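Local coordinates for restriction endonuclease HPY188I (Helicobacter pylori, PDB 3OR3), which probably cleaves double-stranded DNA at a short specific sequence, as a metal-dependent type II restriction endonuclease with a GIY-YIG nuclease fold, at residues D24-E29 and K80-G85. Sequence-based numbering, arbitrary orientation. Where two conformers were deposited one is given.
With CA (calcium ion), chain I; nucleotides of chain E.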
loop_
_atom_site.group_PDB
_atom_site.type_symbol
_atom_site.label_atom_id
_atom_site.label_comp_id
_atom_site.label_asym_id
_atom_site.label_seq_id
_atom_site.Cartn_x
_atom_site.Cartn_y
_atom_site.Cartn_z
ATOM N N ASP A 24 12.159 25.097 11.635
ATOM C CA ASP A 24 13.584 24.958 11.932
ATOM C C ASP A 24 14.034 23.502 11.849
ATOM O O ASP A 24 15.215 23.217 11.595
ATOM C CB ASP A 24 13.959 25.536 13.296
ATOM C CG ASP A 24 15.472 25.692 13.464
ATOM O OD1 ASP A 24 16.113 26.395 12.641
ATOM O OD2 ASP A 24 16.011 25.100 14.409
ATOM N N ASP A 25 13.105 22.571 12.049
ATOM C CA ASP A 25 13.424 21.151 11.899
ATOM C C ASP A 25 13.770 20.804 10.433
ATOM O O ASP A 25 14.307 19.720 10.156
ATOM C CB ASP A 25 12.272 20.260 12.387
ATOM C CG ASP A 25 12.117 20.279 13.885
ATOM O OD1 ASP A 25 13.124 20.307 14.594
ATOM O OD2 ASP A 25 10.976 20.276 14.358
ATOM N N LEU A 26 13.510 21.720 9.509
ATOM C CA LEU A 26 13.858 21.513 8.088
ATOM C C LEU A 26 15.181 22.149 7.662
ATOM O O LEU A 26 15.545 22.108 6.492
ATOM C CB LEU A 26 12.751 22.072 7.195
ATOM C CG LEU A 26 11.366 21.444 7.360
ATOM C CD1 LEU A 26 10.379 22.112 6.388
ATOM C CD2 LEU A 26 11.409 19.940 7.098
ATOM N N LYS A 27 15.897 22.729 8.616
ATOM C CA LYS A 27 17.047 23.566 8.278
ATOM C C LYS A 27 18.172 22.822 7.557
ATOM O O LYS A 27 18.909 23.443 6.810
ATOM C CB LYS A 27 17.557 24.270 9.524
ATOM C CG LYS A 27 18.197 23.358 10.543
ATOM C CD LYS A 27 18.840 24.194 11.637
ATOM C CE LYS A 27 18.932 23.389 12.924
ATOM N NZ LYS A 27 19.899 22.276 12.787
ATOM N N ASP A 28 18.289 21.501 7.743
ATOM C CA ASP A 28 19.307 20.711 7.019
ATOM C C ASP A 28 18.783 19.976 5.808
ATOM O O ASP A 28 19.487 19.146 5.218
ATOM C CB ASP A 28 19.944 19.684 7.957
ATOM C CG ASP A 28 20.604 20.337 9.129
ATOM O OD1 ASP A 28 21.036 21.473 8.956
ATOM O OD2 ASP A 28 20.619 19.755 10.217
ATOM N N GLU A 29 17.545 20.249 5.445
ATOM C CA GLU A 29 16.972 19.615 4.282
ATOM C C GLU A 29 17.554 20.224 3.017
ATOM O O GLU A 29 18.242 21.267 3.035
ATOM C CB GLU A 29 15.456 19.712 4.302
ATOM C CG GLU A 29 14.788 18.838 5.378
ATOM C CD GLU A 29 15.535 17.555 5.576
ATOM O OE1 GLU A 29 15.536 16.710 4.652
ATOM O OE2 GLU A 29 16.167 17.428 6.633
ATOM N N LYS A 80 12.263 24.068 1.175
ATOM C CA LYS A 80 12.956 22.820 1.611
ATOM C C LYS A 80 12.148 21.585 1.204
ATOM O O LYS A 80 10.938 21.571 1.347
ATOM C CB LYS A 80 13.163 22.784 3.146
ATOM C CG LYS A 80 14.162 23.809 3.724
ATOM C CD LYS A 80 15.510 23.664 3.051
ATOM C CE LYS A 80 16.603 24.458 3.741
ATOM N NZ LYS A 80 17.924 24.190 3.139
ATOM N N ILE A 81 12.821 20.569 0.676
ATOM C CA ILE A 81 12.166 19.313 0.372
ATOM C C ILE A 81 11.899 18.534 1.654
ATOM O O ILE A 81 12.829 18.085 2.332
ATOM C CB ILE A 81 12.959 18.457 -0.608
ATOM C CG1 ILE A 81 13.021 19.164 -1.961
ATOM C CG2 ILE A 81 12.299 17.102 -0.754
ATOM C CD1 ILE A 81 13.937 18.453 -2.978
ATOM N N PHE A 82 10.620 18.411 1.986
ATOM C CA PHE A 82 10.185 17.652 3.150
ATOM C C PHE A 82 9.988 16.153 2.826
ATOM O O PHE A 82 10.370 15.282 3.588
ATOM C CB PHE A 82 8.896 18.259 3.701
ATOM C CG PHE A 82 8.194 17.391 4.694
ATOM C CD1 PHE A 82 8.687 17.259 5.985
ATOM C CD2 PHE A 82 7.050 16.674 4.334
ATOM C CE1 PHE A 82 8.055 16.410 6.930
ATOM C CE2 PHE A 82 6.420 15.830 5.264
ATOM C CZ PHE A 82 6.907 15.717 6.561
ATOM N N LYS A 83 9.386 15.865 1.684
ATOM C CA LYS A 83 9.105 14.510 1.314
ATOM C C LYS A 83 8.967 14.352 -0.201
ATOM O O LYS A 83 8.504 15.255 -0.893
ATOM C CB LYS A 83 7.816 14.020 2.012
ATOM C CG LYS A 83 7.442 12.601 1.591
ATOM C CD LYS A 83 6.405 11.959 2.507
ATOM C CE LYS A 83 6.057 10.537 2.034
ATOM N NZ LYS A 83 5.052 9.878 2.912
ATOM N N ILE A 84 9.361 13.167 -0.678
ATOM C CA ILE A 84 9.062 12.677 -2.016
ATOM C C ILE A 84 8.208 11.409 -1.855
ATOM O O ILE A 84 8.514 10.534 -1.048
ATOM C CB ILE A 84 10.334 12.359 -2.810
ATOM C CG1 ILE A 84 11.170 13.633 -3.024
ATOM C CG2 ILE A 84 9.972 11.708 -4.163
ATOM C CD1 ILE A 84 12.666 13.398 -3.342
ATOM N N GLY A 85 7.113 11.323 -2.589
ATOM C CA GLY A 85 6.278 10.122 -2.568
ATOM C C GLY A 85 5.575 9.887 -3.877
ATOM O O GLY A 85 5.886 10.529 -4.841
HETATM CA CA CA I . 23.124 22.371 8.453
ATOM O OP3 DG E 1 2.830 8.976 -0.960
ATOM P P DG E 1 3.425 7.937 -0.031
ATOM O OP1 DG E 1 4.744 7.368 -0.545
ATOM O OP2 DG E 1 3.472 8.407 1.414
ATOM O "O5'" DG E 1 2.402 6.669 -0.020
ATOM C "C5'" DG E 1 2.685 5.505 -0.820
ATOM C "C4'" DG E 1 1.450 4.652 -0.937
ATOM O "O4'" DG E 1 1.086 4.234 0.404
ATOM C "C3'" DG E 1 0.221 5.375 -1.505
ATOM O "O3'" DG E 1 -0.495 4.481 -2.364
ATOM C "C2'" DG E 1 -0.614 5.621 -0.266
ATOM C "C1'" DG E 1 -0.309 4.348 0.490
ATOM N N9 DG E 1 -0.710 4.340 1.890
ATOM C C8 DG E 1 -0.174 5.059 2.936
ATOM N N7 DG E 1 -0.843 4.916 4.049
ATOM C C5 DG E 1 -1.859 4.026 3.722
ATOM C C6 DG E 1 -2.911 3.502 4.514
ATOM O O6 DG E 1 -3.205 3.782 5.678
ATOM N N1 DG E 1 -3.680 2.581 3.801
ATOM C C2 DG E 1 -3.483 2.239 2.487
ATOM N N2 DG E 1 -4.310 1.310 1.970
ATOM N N3 DG E 1 -2.537 2.762 1.727
ATOM C C4 DG E 1 -1.766 3.637 2.409
HETATM O O HOH W 1 15.490 17.301 2.122
HETATM O O HOH W 2 24.892 22.809 6.457
HETATM O O HOH W 3 22.109 24.247 9.988
HETATM O O HOH W 4 24.648 22.770 10.513
#
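Lys80 lays its long side chain against the turn Leu26-Glu29 and gives its ammonium group to a main-chain carbonyl: NZ donates to Glu29 O at 2.9 Å. NZ comes from above the carbonyl plane, 39° out of it, with a C=O...N angle of 140°. Lys80 CG lies 3.5 Å from Leu26 O, the same oxygen that accepts Glu29 N to close this type I turn, and a bend at chi2 (-56°) steers the rest of the chain along the turn to Glu29 O. NZ is shared between that oxygen, at the end of the turn, and the carboxylate of Asp31 two residues further on, a salt bridge. The Glu29 side chain in turn lies against the strand: CB is 3.7 Å from Ile81 O, while a water donates to both Glu29 OE1 (2.6 Å) and Ile81 O (2.8 Å). OE1 also accepts the backbone N of Ile175 of the second subunit.

The outermost strand of this chain's antiparallel sheet probably carries the second half of the GIY-YIG motif, here Lys83-Ile84-Gly85, with lysine in the tyrosine's place. Phe82 and Lys83 stand opposite the single Phe75 of strand 71-77, a classic beta bulge. Leu26 CD2 meets the edge of the Phe82 ring near its plane, 4.0 Å from CD1, and the ring packs on Val118 and Leu122 of helix 113-125. From the bulge the Lys83 side chain runs out extended, and NZ donates a hydrogen bond to OP2 of the 5'-phosphate of DG1 of chain E at 2.6 Å, with Tyr98 OH as a second partner. Facing away from the strand, Asp28 OD1 binds a calcium ion at 2.3 Å, with three waters as further ligands.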